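Local coordinates for tumour necrosis factor receptor (Ectromelia virus, PDB 3ON9), which probably inhibits host immune defence by binding tumour necrosis factor and, through the C-terminal SECRET domain seen here, sequestering chemokines, at residues 62-67 and 150-155; 11-16 and 121-126; 18-23 and 34-39. All coordinates share one frame; numbering follows the deposited sequence.

Contact 1 of 3, residues 62-67 and 150-155; sequences LATSGF and LNVDHI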
loop_
_atom_site.group_PDB
_atom_site.type_symbol
_atom_site.label_atom_id
_atom_site.label_comp_id
_atom_site.label_asym_id
_atom_site.label_seq_id
_atom_site.Cartn_x
_atom_site.Cartn_y
_atom_site.Cartn_z
ATOM N N LEU A 62 0.505 -15.132 -7.765
ATOM C CA LEU A 62 -0.337 -14.035 -7.286
ATOM C C LEU A 62 0.120 -13.582 -5.903
ATOM O O LEU A 62 0.199 -14.388 -4.985
ATOM C CB LEU A 62 -1.798 -14.483 -7.202
ATOM C CG LEU A 62 -2.799 -13.508 -6.575
ATOM C CD1 LEU A 62 -2.944 -12.265 -7.452
ATOM C CD2 LEU A 62 -4.143 -14.203 -6.393
ATOM N N ALA A 63 0.392 -12.292 -5.758
ATOM C CA ALA A 63 0.847 -11.756 -4.477
ATOM C C ALA A 63 -0.133 -10.749 -3.885
ATOM O O ALA A 63 -0.689 -9.921 -4.602
ATOM C CB ALA A 63 2.208 -11.107 -4.635
ATOM N N THR A 64 -0.333 -10.831 -2.572
ATOM C CA THR A 64 -0.940 -9.732 -1.838
ATOM C C THR A 64 0.110 -9.208 -0.869
ATOM O O THR A 64 0.877 -9.979 -0.315
ATOM C CB THR A 64 -2.237 -10.140 -1.092
ATOM O OG1 THR A 64 -2.840 -8.978 -0.500
ATOM C CG2 THR A 64 -1.955 -11.168 -0.006
ATOM N N SER A 65 0.152 -7.899 -0.685
ATOM C CA SER A 65 1.165 -7.286 0.162
ATOM C C SER A 65 0.598 -6.008 0.753
ATOM O O SER A 65 -0.432 -5.524 0.309
ATOM C CB SER A 65 2.443 -7.001 -0.643
ATOM O OG SER A 65 2.257 -5.954 -1.588
ATOM N N GLY A 66 1.251 -5.461 1.775
ATOM C CA GLY A 66 0.748 -4.213 2.312
ATOM C C GLY A 66 1.505 -3.727 3.521
ATOM O O GLY A 66 2.400 -4.414 4.020
ATOM N N PHE A 67 1.147 -2.522 3.963
ATOM C CA PHE A 67 1.672 -1.923 5.191
ATOM C C PHE A 67 0.474 -1.400 5.980
ATOM O O PHE A 67 -0.510 -0.971 5.390
ATOM C CB PHE A 67 2.571 -0.721 4.894
ATOM C CG PHE A 67 3.654 -0.964 3.875
ATOM C CD1 PHE A 67 4.975 -1.128 4.282
ATOM C CD2 PHE A 67 3.366 -0.960 2.513
ATOM C CE1 PHE A 67 5.986 -1.324 3.360
ATOM C CE2 PHE A 67 4.362 -1.149 1.577
ATOM C CZ PHE A 67 5.683 -1.337 2.002
ATOM N N LEU A 150 -7.501 -7.946 -9.241
ATOM C CA LEU A 150 -7.128 -9.246 -8.688
ATOM C C LEU A 150 -7.967 -9.625 -7.474
ATOM O O LEU A 150 -8.247 -8.788 -6.613
ATOM C CB LEU A 150 -5.651 -9.225 -8.289
ATOM C CG LEU A 150 -4.675 -8.996 -9.436
ATOM C CD1 LEU A 150 -3.273 -8.648 -8.890
ATOM C CD2 LEU A 150 -4.651 -10.207 -10.381
ATOM N N ASN A 151 -8.357 -10.897 -7.414
ATOM C CA ASN A 151 -8.976 -11.431 -6.210
ATOM C C ASN A 151 -7.905 -12.102 -5.360
ATOM O O ASN A 151 -7.325 -13.117 -5.768
ATOM C CB ASN A 151 -10.072 -12.441 -6.576
ATOM C CG ASN A 151 -10.815 -12.964 -5.369
ATOM O OD1 ASN A 151 -10.582 -12.530 -4.240
ATOM N ND2 ASN A 151 -11.727 -13.911 -5.606
ATOM N N VAL A 152 -7.627 -11.516 -4.195
ATOM C CA VAL A 152 -6.663 -12.087 -3.268
ATOM C C VAL A 152 -7.327 -12.488 -1.961
ATOM O O VAL A 152 -6.646 -12.683 -0.947
ATOM C CB VAL A 152 -5.497 -11.110 -2.975
ATOM C CG1 VAL A 152 -4.665 -10.878 -4.230
ATOM C CG2 VAL A 152 -6.031 -9.809 -2.402
ATOM N N ASP A 153 -8.656 -12.623 -1.975
ATOM C CA ASP A 153 -9.359 -13.037 -0.769
ATOM C C ASP A 153 -8.739 -14.287 -0.155
ATOM O O ASP A 153 -8.366 -15.226 -0.864
ATOM C CB ASP A 153 -10.832 -13.337 -1.069
ATOM C CG ASP A 153 -11.647 -12.088 -1.348
ATOM O OD1 ASP A 153 -11.097 -10.965 -1.301
ATOM O OD2 ASP A 153 -12.862 -12.242 -1.608
ATOM N N HIS A 154 -8.666 -14.294 1.170
ATOM C CA HIS A 154 -8.233 -15.464 1.935
ATOM C C HIS A 154 -6.756 -15.838 1.780
ATOM O O HIS A 154 -6.378 -16.954 2.106
ATOM C CB HIS A 154 -9.107 -16.678 1.619
ATOM C CG HIS A 154 -10.577 -16.378 1.600
ATOM N ND1 HIS A 154 -11.237 -15.824 2.674
ATOM C CD2 HIS A 154 -11.509 -16.557 0.634
ATOM C CE1 HIS A 154 -12.515 -15.669 2.369
ATOM N NE2 HIS A 154 -12.706 -16.107 1.139
ATOM N N ILE A 155 -5.930 -14.923 1.284
ATOM C CA ILE A 155 -4.475 -15.110 1.346
ATOM C C ILE A 155 -4.023 -14.385 2.613
ATOM O O ILE A 155 -4.251 -13.189 2.752
ATOM C CB ILE A 155 -3.760 -14.525 0.098
ATOM C CG1 ILE A 155 -4.280 -15.171 -1.193
ATOM C CG2 ILE A 155 -2.224 -14.689 0.208
ATOM C CD1 ILE A 155 -3.664 -14.578 -2.467
#
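L62 and T64 on strand 62-69 meet L150, V152 and I155 of the loop that follows strand 140-145, so that a late part of the chain crosses the outer face of the five-stranded sheet of this beta-sandwich. L62 lies among three of the loop's side chains. Its CG stands anti to the backbone N (chi1 174°), which carries the two methyls out to the loop. The CD1 branch of L62 reaches L150 CD1 at 3.9 Å and V152 CG1 at 3.9 Å. The other branch, L62 CD2, comes to I155 CD1 at 4.0 Å. The same methyl passes 3.4 Å from the backbone O of N151. L62 and L150 run past each other in opposite senses. Two residues along the strand, T64 splits its two branches. CG2 touches the CG2 methyl of I155 at 3.5 Å, a methyl-to-methyl approach, and OG1, anti to the T64 backbone N, lies 3.8 Å from V152 CG2; the polar partner of this buried hydroxyl is the side-chain amide of N14 on the neighbouring strand 8-16. The touching atoms are nearly all aliphatic, and T64 supplies less of the strand's share than L62.

Behind this first shell, the loop is held by a bond to the sheet and by two of its own. L150 N is bound by the carboxylate of D124 on strand 122-130, where the loop approaches the sheet. A type II beta turn from V152 to I155 turns both residues toward the strand, closed by I155 N to V152 O at 3.2 Å. An Asx turn overlaps its start: N151 OD1 accepts from D153 N at 3.0 Å, the N-H pointing nearly straight at 161° but the donor standing 35° out of the carbonyl plane.

Contact 2 of 3, residues 11-16 and 121-126; sequences VEINMY and SNLDVY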
loop_
_atom_site.group_PDB
_atom_site.type_symbol
_atom_site.label_atom_id
_atom_site.label_comp_id
_atom_site.label_asym_id
_atom_site.label_seq_id
_atom_site.Cartn_x
_atom_site.Cartn_y
_atom_site.Cartn_z
ATOM N N VAL A 11 -2.447 0.145 3.643
ATOM C CA VAL A 11 -1.975 0.200 2.273
ATOM C C VAL A 11 -1.861 -1.233 1.777
ATOM O O VAL A 11 -1.218 -2.056 2.419
ATOM C CB VAL A 11 -0.605 0.919 2.178
ATOM C CG1 VAL A 11 -0.103 0.909 0.738
ATOM C CG2 VAL A 11 -0.720 2.346 2.693
ATOM N N GLU A 12 -2.517 -1.535 0.658
ATOM C CA GLU A 12 -2.488 -2.868 0.071
ATOM C C GLU A 12 -1.987 -2.782 -1.349
ATOM O O GLU A 12 -2.395 -1.897 -2.100
ATOM C CB GLU A 12 -3.886 -3.484 0.032
ATOM C CG GLU A 12 -4.555 -3.617 1.374
ATOM C CD GLU A 12 -6.061 -3.770 1.241
ATOM O OE1 GLU A 12 -6.516 -4.755 0.613
ATOM O OE2 GLU A 12 -6.787 -2.895 1.757
ATOM N N ILE A 13 -1.120 -3.717 -1.716
ATOM C CA ILE A 13 -0.622 -3.805 -3.078
ATOM C C ILE A 13 -0.755 -5.245 -3.570
ATOM O O ILE A 13 -0.117 -6.157 -3.033
ATOM C CB ILE A 13 0.869 -3.348 -3.173
ATOM C CG1 ILE A 13 1.095 -1.992 -2.476
ATOM C CG2 ILE A 13 1.307 -3.261 -4.628
ATOM C CD1 ILE A 13 1.544 -2.085 -1.002
ATOM N N ASN A 14 -1.582 -5.463 -4.594
ATOM C CA ASN A 14 -1.770 -6.809 -5.129
ATOM C C ASN A 14 -1.169 -6.879 -6.522
ATOM O O ASN A 14 -1.307 -5.941 -7.294
ATOM C CB ASN A 14 -3.257 -7.184 -5.123
ATOM C CG ASN A 14 -3.834 -7.164 -3.725
ATOM O OD1 ASN A 14 -3.128 -7.465 -2.760
ATOM N ND2 ASN A 14 -5.100 -6.781 -3.596
ATOM N N MET A 15 -0.458 -7.961 -6.821
ATOM C CA MET A 15 0.406 -7.987 -7.999
ATOM C C MET A 15 0.370 -9.326 -8.724
ATOM O O MET A 15 0.309 -10.375 -8.092
ATOM C CB MET A 15 1.856 -7.692 -7.586
ATOM C CG MET A 15 2.024 -6.354 -6.879
ATOM S SD MET A 15 3.737 -6.032 -6.410
ATOM C CE MET A 15 3.919 -7.175 -5.037
ATOM N N TYR A 16 0.425 -9.280 -10.049
ATOM C CA TYR A 16 0.511 -10.489 -10.852
ATOM C C TYR A 16 1.226 -10.172 -12.156
ATOM O O TYR A 16 0.958 -9.149 -12.763
ATOM C CB TYR A 16 -0.896 -11.017 -11.162
ATOM C CG TYR A 16 -0.883 -12.386 -11.791
ATOM C CD1 TYR A 16 -1.003 -13.527 -11.010
ATOM C CD2 TYR A 16 -0.717 -12.538 -13.157
ATOM C CE1 TYR A 16 -0.964 -14.788 -11.578
ATOM C CE2 TYR A 16 -0.685 -13.797 -13.732
ATOM C CZ TYR A 16 -0.813 -14.909 -12.936
ATOM O OH TYR A 16 -0.780 -16.156 -13.509
ATOM N N SER A 121 1.424 -7.593 -15.065
ATOM C CA SER A 121 0.226 -7.591 -15.900
ATOM C C SER A 121 -0.974 -7.036 -15.127
ATOM O O SER A 121 -1.889 -6.480 -15.724
ATOM C CB SER A 121 -0.068 -8.999 -16.424
ATOM O OG SER A 121 -0.455 -9.869 -15.390
ATOM N N ASN A 122 -0.963 -7.177 -13.801
ATOM C CA ASN A 122 -2.011 -6.595 -12.963
ATOM C C ASN A 122 -1.388 -5.994 -11.718
ATOM O O ASN A 122 -0.589 -6.645 -11.058
ATOM C CB ASN A 122 -3.033 -7.648 -12.493
ATOM C CG ASN A 122 -3.596 -8.491 -13.623
ATOM O OD1 ASN A 122 -2.885 -9.291 -14.234
ATOM N ND2 ASN A 122 -4.902 -8.351 -13.873
ATOM N N LEU A 123 -1.768 -4.762 -11.405
ATOM C CA LEU A 123 -1.298 -4.091 -10.199
ATOM C C LEU A 123 -2.479 -3.347 -9.611
ATOM O O LEU A 123 -3.067 -2.490 -10.273
ATOM C CB LEU A 123 -0.180 -3.103 -10.542
ATOM C CG LEU A 123 0.273 -2.131 -9.444
ATOM C CD1 LEU A 123 0.705 -2.891 -8.171
ATOM C CD2 LEU A 123 1.396 -1.224 -9.939
ATOM N N ASP A 124 -2.831 -3.677 -8.371
ATOM C CA ASP A 124 -3.908 -2.995 -7.662
ATOM C C ASP A 124 -3.312 -2.375 -6.409
ATOM O O ASP A 124 -2.532 -3.022 -5.704
ATOM C CB ASP A 124 -4.997 -3.985 -7.228
ATOM C CG ASP A 124 -5.601 -4.754 -8.383
ATOM O OD1 ASP A 124 -5.922 -4.143 -9.416
ATOM O OD2 ASP A 124 -5.764 -5.978 -8.236
ATOM N N VAL A 125 -3.692 -1.135 -6.123
ATOM C CA VAL A 125 -3.287 -0.478 -4.893
ATOM C C VAL A 125 -4.519 0.080 -4.190
ATOM O O VAL A 125 -5.397 0.667 -4.826
ATOM C CB VAL A 125 -2.300 0.659 -5.186
ATOM C CG1 VAL A 125 -2.000 1.449 -3.920
ATOM C CG2 VAL A 125 -1.026 0.073 -5.763
ATOM N N TYR A 126 -4.596 -0.134 -2.881
ATOM C CA TYR A 126 -5.605 0.519 -2.061
ATOM C C TYR A 126 -4.934 1.250 -0.916
ATOM O O TYR A 126 -4.132 0.671 -0.189
ATOM C CB TYR A 126 -6.606 -0.491 -1.497
ATOM C CG TYR A 126 -7.190 -1.431 -2.523
ATOM C CD1 TYR A 126 -8.344 -1.103 -3.235
ATOM C CD2 TYR A 126 -6.588 -2.651 -2.782
ATOM C CE1 TYR A 126 -8.869 -1.984 -4.184
ATOM C CE2 TYR A 126 -7.106 -3.528 -3.723
ATOM C CZ TYR A 126 -8.236 -3.194 -4.411
ATOM O OH TYR A 126 -8.728 -4.101 -5.337
#
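Strands 11-16 and 122-126 run antiparallel, their axes 4.7 Å apart and 173° between directions, as adjacent members of the five-stranded sheet in the beta-sandwich. E12 with Y126, N14 with D124 and Y16 with N122 are hydrogen-bonded pairs; I13 with V125 and M15 with L123 are non-hydrogen-bonded pairs. The ladder is regular, from N14 N to D124 O at 2.8 Å to Y16 N to N122 O at 3.0 Å, and CA-H...O contacts fill the spaces between. It ends in a classic beta bulge, where S121 and N122 both face Y16.

I13, M15, L123 and V125 point into the sandwich, where L85 and I87 of the other sheet cover I13. L123 CD1 fits between I13 CG2 at 3.6 Å and M15 CG at 3.9 Å, the three chains side by side and pointing the same way; a chi1 of 170° swings L123 CG away from the backbone N and puts CD1 there.

E12, N14, Y16, N122, D124 and Y126 project from the other face. Y126 presents a ring edge to E12 CB and to the N14 amide, whose plane is turned 60° from the ring. D124 OD1 is hydrogen-bonded to H145 ND1, beyond the two strands. At the bulge Y16 O takes N122 N at 2.9 Å and, weakly, S121 N at 2.8 Å, while S121 OG sits in the plane of the Y16 ring, 3.5 Å from CD2.

Contact 3 of 3, residues 18-23 and 34-39; sequences VNKTSC and STSELT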
loop_
_atom_site.group_PDB
_atom_site.type_symbol
_atom_site.label_atom_id
_atom_site.label_comp_id
_atom_site.label_asym_id
_atom_site.label_seq_id
_atom_site.Cartn_x
_atom_site.Cartn_y
_atom_site.Cartn_z
ATOM N N VAL A 18 4.082 -12.649 -9.978
ATOM C CA VAL A 18 5.357 -12.598 -9.267
ATOM C C VAL A 18 6.052 -13.945 -9.383
ATOM O O VAL A 18 5.399 -14.991 -9.503
ATOM C CB VAL A 18 5.225 -12.172 -7.780
ATOM C CG1 VAL A 18 4.645 -10.761 -7.686
ATOM C CG2 VAL A 18 4.385 -13.159 -6.979
ATOM N N ASN A 19 7.381 -13.908 -9.381
ATOM C CA ASN A 19 8.195 -15.101 -9.531
ATOM C C ASN A 19 8.959 -15.459 -8.266
ATOM O O ASN A 19 9.591 -16.516 -8.204
ATOM C CB ASN A 19 9.204 -14.895 -10.651
ATOM C CG ASN A 19 8.544 -14.622 -11.975
ATOM O OD1 ASN A 19 7.872 -15.490 -12.531
ATOM N ND2 ASN A 19 8.730 -13.410 -12.493
ATOM N N LYS A 20 8.920 -14.571 -7.278
ATOM C CA LYS A 20 9.675 -14.754 -6.041
ATOM C C LYS A 20 8.753 -14.702 -4.839
ATOM O O LYS A 20 7.805 -13.910 -4.809
ATOM C CB LYS A 20 10.732 -13.660 -5.888
ATOM C CG LYS A 20 11.664 -13.481 -7.073
ATOM C CD LYS A 20 12.444 -14.736 -7.371
ATOM C CE LYS A 20 13.394 -14.495 -8.529
ATOM N NZ LYS A 20 14.174 -15.718 -8.850
ATOM N N THR A 21 9.041 -15.538 -3.847
ATOM C CA THR A 21 8.244 -15.564 -2.626
ATOM C C THR A 21 9.013 -14.986 -1.446
ATOM O O THR A 21 8.417 -14.483 -0.496
ATOM C CB THR A 21 7.736 -16.986 -2.299
ATOM O OG1 THR A 21 8.846 -17.877 -2.115
ATOM C CG2 THR A 21 6.859 -17.505 -3.443
ATOM N N SER A 22 10.339 -15.052 -1.507
ATOM C CA SER A 22 11.150 -14.537 -0.409
ATOM C C SER A 22 11.300 -13.032 -0.480
ATOM O O SER A 22 11.601 -12.477 -1.536
ATOM C CB SER A 22 12.528 -15.194 -0.407
ATOM O OG SER A 22 12.420 -16.562 -0.052
ATOM N N CYS A 23 11.087 -12.367 0.649
ATOM C CA CYS A 23 11.184 -10.910 0.685
ATOM C C CYS A 23 11.935 -10.406 1.910
ATOM O O CYS A 23 12.155 -11.146 2.878
ATOM C CB CYS A 23 9.792 -10.261 0.614
ATOM S SG CYS A 23 8.619 -10.765 1.907
ATOM N N SER A 34 10.771 -5.755 -0.294
ATOM C CA SER A 34 11.469 -6.061 -1.540
ATOM C C SER A 34 11.716 -7.543 -1.750
ATOM O O SER A 34 12.083 -8.266 -0.819
ATOM C CB SER A 34 12.817 -5.320 -1.607
ATOM O OG SER A 34 13.294 -5.328 -2.945
ATOM N N THR A 35 11.516 -7.987 -2.985
ATOM C CA THR A 35 12.048 -9.267 -3.429
ATOM C C THR A 35 13.204 -8.896 -4.342
ATOM O O THR A 35 13.555 -7.720 -4.445
ATOM C CB THR A 35 11.009 -10.073 -4.223
ATOM O OG1 THR A 35 10.655 -9.361 -5.420
ATOM C CG2 THR A 35 9.768 -10.283 -3.385
ATOM N N SER A 36 13.799 -9.876 -5.005
ATOM C CA SER A 36 14.890 -9.576 -5.917
ATOM C C SER A 36 14.365 -9.032 -7.240
ATOM O O SER A 36 15.157 -8.668 -8.105
ATOM C CB SER A 36 15.728 -10.821 -6.184
ATOM O OG SER A 36 14.925 -11.866 -6.708
ATOM N N GLU A 37 13.039 -8.989 -7.414
ATOM C CA GLU A 37 12.468 -8.518 -8.688
ATOM C C GLU A 37 11.548 -7.297 -8.558
ATOM O O GLU A 37 11.264 -6.625 -9.552
ATOM C CB GLU A 37 11.729 -9.651 -9.413
ATOM C CG GLU A 37 10.431 -10.031 -8.729
ATOM C CD GLU A 37 9.677 -11.149 -9.426
ATOM O OE1 GLU A 37 10.068 -11.573 -10.534
ATOM O OE2 GLU A 37 8.684 -11.609 -8.838
ATOM N N LEU A 38 11.087 -7.013 -7.342
ATOM C CA LEU A 38 10.142 -5.915 -7.113
ATOM C C LEU A 38 10.425 -5.241 -5.785
ATOM O O LEU A 38 10.682 -5.920 -4.797
ATOM C CB LEU A 38 8.696 -6.448 -7.088
ATOM C CG LEU A 38 8.026 -6.669 -8.443
ATOM C CD1 LEU A 38 6.904 -7.703 -8.336
ATOM C CD2 LEU A 38 7.510 -5.362 -9.004
ATOM N N THR A 39 10.365 -3.909 -5.749
ATOM C CA THR A 39 10.481 -3.198 -4.478
ATOM C C THR A 39 9.283 -2.267 -4.347
ATOM O O THR A 39 8.942 -1.543 -5.284
ATOM C CB THR A 39 11.765 -2.364 -4.382
ATOM O OG1 THR A 39 12.905 -3.216 -4.560
ATOM C CG2 THR A 39 11.861 -1.680 -3.003
HETATM O O HOH W 1 13.333 -12.518 -3.771
#
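The direct hydrogen bonds of this contact all go to the carboxylate of E37, which reaches N19 with both oxygens. N19 N gives E37 OE2 a short, nearly linear bond (2.7 Å, 171°), and N19 ND2 gives E37 OE1 one of 3.0 Å. Each oxygen uses its syn lone pair, so each N-H comes in on the side of the other oxygen, a two-pronged grip on a carboxylate whose plane stands 62° from that of the amide. K20 N adds a weak third bond to OE2. With chi1 71° the glutamate CG lies between its backbone N and carbonyl carbon, and the chain beyond runs straight out to the 18-23 loop.

Bonds within residues 34-39 hold the glutamate's backbone in place. These residues close the tight end of the beta hairpin joining strands 30-34 and 38-45: T35 N bonds to L38 O, and T35 OG1 accepts from both E37 N and L38 N, an ST turn and an ST motif on one hydroxyl. T39 OG1 in turn donates to S34 OG, and S34 OG to T35 O.

A single water bridges the two segments, donating to S22 O at 2.8 Å and accepting from S36 N at 3.0 Å.

Apolar and van der Waals contacts make up the remainder. V18 CG1 meets L38 CD1 at 3.9 Å, the two chains at about a right angle; V18 also rests on Y56 of strand 51-59, L38 on I87 and C89 of strand 82-89. K20, bent at chi2, lays its CE 3.5 Å from S36 OG. C23, disulfide-bonded to C160 near the chain's C-terminus, brings its CB within 4.0 Å of the T35 CG2 methyl.

How the contacts relate
Contact 2 is the most central, a backbone ladder inside the five-stranded sheet with an apolar face turned to the sandwich interior. Contact 1 shares that sheet, since strands 62-69 and 8-16 are neighbours, but adds a loop to its outer face by apolar side chains. S65 OG reaches I13 O across the two contacts, and V152 leans on N14. Contact 3 lies farther out, its centre about 16 Å from the centre of the chain, nested within the loop closed by contact 2; there a carboxylate and a water join loop to hairpin. Its touches to the others are packing: V18 on A63 and L38 on M15.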